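PDB 5SUV: holo-[acyl-carrier-protein] synthase from Neisseria meningitidis FAM18, which belongs to the 4'-phosphopantetheinyl transferase superfamily and is an AcpS-type protein that holds coenzyme A in pockets of a three-chain assembly. Local coordinates for residues 9-13 with 14-18. Sequence-based numbering, arbitrary orientation.
Sequences DIVSL and KRIIR
Arg15, in the first turn of helix 13-23, reaches back past Ser12 along the strand that leads into the helix. Arg15 CB sits against Ser12, 3.3 Å from Ser12 O and 4.0 Å from Ser12 CB. CG lies anti to the backbone N (chi1 176°), and from there to NE the chain runs extended, back toward Ile10 and Val11. At the tip, Arg15 NH1 has Ile10 O beside it near the guanidinium plane, though at 4.3 Å from Arg15 NH1 to Ile10 O this is only proximity. Val11 CG2 approaches the guanidinium obliquely. The strong partner of NH1 is Glu114 of the second subunit, in a salt bridge; that carboxylate also accepts from Ser12 N, so one acid ties both sides of the strand-helix junction to the neighbouring chain. The Arg15 side chain also comes within about 4 Å of a bound coenzyme A, and Asp9 lines a coenzyme A pocket.

Ser12 is the N-cap of the helix that follows strand 3-12, an outer strand of the three-stranded antiparallel sheet of this chain. Ser12 OG accepts from Arg15 N at 3.3 Å, with an N-H...O angle of 153°, and is also hydrogen-bonded to Asp116, which takes Lys14 N as well. Regular helical bonding starts at once: Ile16 N donates to Ser12 O at 3.1 Å, and Ile17 N to Leu13 O at 2.9 Å.

On the side facing helix 46-63, Val11 CG1 meets Ile16 CG1 at 3.8 Å, the two side chains crossing at a slant, with Phe54 and Ala55 packed against Val11.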
ATOM      1  N   ASP A   9       6.624   0.909  -2.152  1.00 25.03           N
ATOM      2  CA  ASP A   9       7.936   0.296  -2.084  1.00 26.46           C
ATOM      3  C   ASP A   9       7.970  -0.616  -0.866  1.00 31.42           C
ATOM      4  O   ASP A   9       7.440  -0.267   0.195  1.00 32.37           O
ATOM      5  CB  ASP A   9       9.024   1.368  -2.004  1.00 30.68           C
ATOM      6  CG  ASP A   9      10.347   0.912  -2.582  1.00 32.84           C
ATOM      7  OD1 ASP A   9      10.360   0.323  -3.684  1.00 32.73           O
ATOM      8  OD2 ASP A   9      11.382   1.161  -1.938  1.00 36.06           O
ATOM      9  N   ILE A  10       8.573  -1.789  -1.031  1.00 31.52           N
ATOM     10  CA  ILE A  10       8.911  -2.652   0.094  1.00 33.43           C
ATOM     11  C   ILE A  10      10.421  -2.818   0.128  1.00 30.28           C
ATOM     12  O   ILE A  10      11.070  -2.979  -0.911  1.00 33.98           O
ATOM     13  CB  ILE A  10       8.190  -4.015   0.031  1.00 41.71           C
ATOM     14  CG1 ILE A  10       8.096  -4.506  -1.407  1.00 44.87           C
ATOM     15  CG2 ILE A  10       6.811  -3.895   0.682  1.00 46.37           C
ATOM     16  CD1 ILE A  10       7.460  -5.881  -1.546  1.00 59.70           C
ATOM     17  N   VAL A  11      10.977  -2.722   1.327  1.00 27.85           N
ATOM     18  CA  VAL A  11      12.414  -2.706   1.538  1.00 32.78           C
ATOM     19  C   VAL A  11      12.726  -3.641   2.689  1.00 33.96           C
ATOM     20  O   VAL A  11      12.119  -3.537   3.762  1.00 39.22           O
ATOM     21  CB  VAL A  11      12.941  -1.290   1.843  1.00 45.17           C
ATOM     22  CG1 VAL A  11      14.413  -1.338   2.223  1.00 38.35           C
ATOM     23  CG2 VAL A  11      12.732  -0.384   0.649  1.00 57.35           C
ATOM     24  N   SER A  12      13.696  -4.520   2.476  1.00 42.45           N
ATOM     25  CA  SER A  12      14.153  -5.451   3.497  1.00 41.77           C
ATOM     26  C   SER A  12      15.271  -4.813   4.311  1.00 38.71           C
ATOM     27  O   SER A  12      16.231  -4.281   3.744  1.00 43.39           O
ATOM     28  CB  SER A  12      14.649  -6.738   2.840  1.00 44.31           C
ATOM     29  OG  SER A  12      15.480  -7.452   3.729  1.00 46.58           O
ATOM     30  N   LEU A  13      15.137  -4.838   5.635  1.00 39.72           N
ATOM     31  CA  LEU A  13      16.244  -4.382   6.474  1.00 44.80           C
ATOM     32  C   LEU A  13      17.536  -5.120   6.139  1.00 52.43           C
ATOM     33  O   LEU A  13      18.618  -4.524   6.143  1.00 51.99           O
ATOM     34  CB  LEU A  13      15.904  -4.561   7.952  1.00 43.89           C
ATOM     35  CG  LEU A  13      14.651  -3.859   8.473  1.00 51.04           C
ATOM     36  CD1 LEU A  13      14.437  -4.190   9.935  1.00 53.18           C
ATOM     37  CD2 LEU A  13      14.755  -2.362   8.278  1.00 52.52           C
ATOM     38  N   LYS A  14      17.446  -6.421   5.859  1.00 62.07           N
ATOM     39  CA  LYS A  14      18.646  -7.181   5.523  1.00 73.38           C
ATOM     40  C   LYS A  14      19.300  -6.639   4.259  1.00 65.84           C
ATOM     41  O   LYS A  14      20.531  -6.633   4.144  1.00 66.92           O
ATOM     42  CB  LYS A  14      18.304  -8.662   5.361  1.00 83.02           C
ATOM     43  CG  LYS A  14      17.875  -9.340   6.655  1.00 79.52           C
ATOM     44  CD  LYS A  14      17.422 -10.776   6.414  1.00 70.67           C
ATOM     45  CE  LYS A  14      16.883 -11.415   7.685  1.00 71.37           C
ATOM     46  NZ  LYS A  14      17.884 -11.406   8.793  1.00 70.39           N
ATOM     47  N   ARG A  15      18.494  -6.178   3.300  1.00 50.88           N
ATOM     48  CA  ARG A  15      19.054  -5.571   2.099  1.00 44.38           C
ATOM     49  C   ARG A  15      19.797  -4.291   2.441  1.00 46.94           C
ATOM     50  O   ARG A  15      20.874  -4.028   1.892  1.00 46.12           O
ATOM     51  CB  ARG A  15      17.958  -5.290   1.078  1.00 40.87           C
ATOM     52  CG  ARG A  15      18.426  -4.570  -0.187  1.00 39.10           C
ATOM     53  CD  ARG A  15      17.427  -4.775  -1.317  1.00 54.93           C
ATOM     54  NE  ARG A  15      17.441  -3.690  -2.296  1.00 60.45           N
ATOM     55  CZ  ARG A  15      16.431  -2.851  -2.536  1.00 62.12           C
ATOM     56  NH1 ARG A  15      15.276  -2.941  -1.882  1.00 55.56           N
ATOM     57  NH2 ARG A  15      16.578  -1.908  -3.455  1.00 66.26           N
ATOM     58  N   ILE A  16      19.247  -3.491   3.359  1.00 39.55           N
ATOM     59  CA  ILE A  16      19.940  -2.276   3.781  1.00 49.90           C
ATOM     60  C   ILE A  16      21.275  -2.639   4.415  1.00 53.83           C
ATOM     61  O   ILE A  16      22.310  -2.038   4.103  1.00 47.79           O
ATOM     62  CB  ILE A  16      19.063  -1.453   4.743  1.00 38.65           C
ATOM     63  CG1 ILE A  16      17.771  -0.996   4.055  1.00 45.92           C
ATOM     64  CG2 ILE A  16      19.821  -0.231   5.273  1.00 40.16           C
ATOM     65  CD1 ILE A  16      17.973   0.023   2.920  1.00 50.82           C
ATOM     66  N   ILE A  17      21.275  -3.642   5.296  1.00 46.53           N
ATOM     67  CA  ILE A  17      22.515  -4.088   5.924  1.00 50.69           C
ATOM     68  C   ILE A  17      23.541  -4.469   4.862  1.00 54.37           C
ATOM     69  O   ILE A  17      24.705  -4.056   4.927  1.00 54.41           O
ATOM     70  CB  ILE A  17      22.235  -5.248   6.896  1.00 56.68           C
ATOM     71  CG1 ILE A  17      21.406  -4.746   8.082  1.00 50.29           C
ATOM     72  CG2 ILE A  17      23.552  -5.877   7.404  1.00 57.82           C
ATOM     73  CD1 ILE A  17      20.923  -5.880   9.026  1.00 52.10           C
ATOM     74  N   ARG A  18      23.128  -5.244   3.858  1.00 56.85           N
ATOM     75  CA  ARG A  18      24.055  -5.594   2.784  1.00 52.92           C
ATOM     76  C   ARG A  18      24.600  -4.345   2.111  1.00 59.36           C
ATOM     77  O   ARG A  18      25.809  -4.229   1.875  1.00 58.48           O
ATOM     78  CB  ARG A  18      23.371  -6.484   1.752  1.00 50.60           C
ATOM     79  CG  ARG A  18      23.003  -7.869   2.267  1.00 78.37           C
ATOM     80  CD  ARG A  18      22.544  -8.802   1.137  1.00 87.95           C
ATOM     81  NE  ARG A  18      22.045  -8.077  -0.035  1.00 94.77           N
ATOM     82  CZ  ARG A  18      22.759  -7.802  -1.128  1.00 98.11           C
ATOM     83  NH1 ARG A  18      24.025  -8.192  -1.230  1.00114.24           N
ATOM     84  NH2 ARG A  18      22.205  -7.131  -2.132  1.00 83.72           N
TER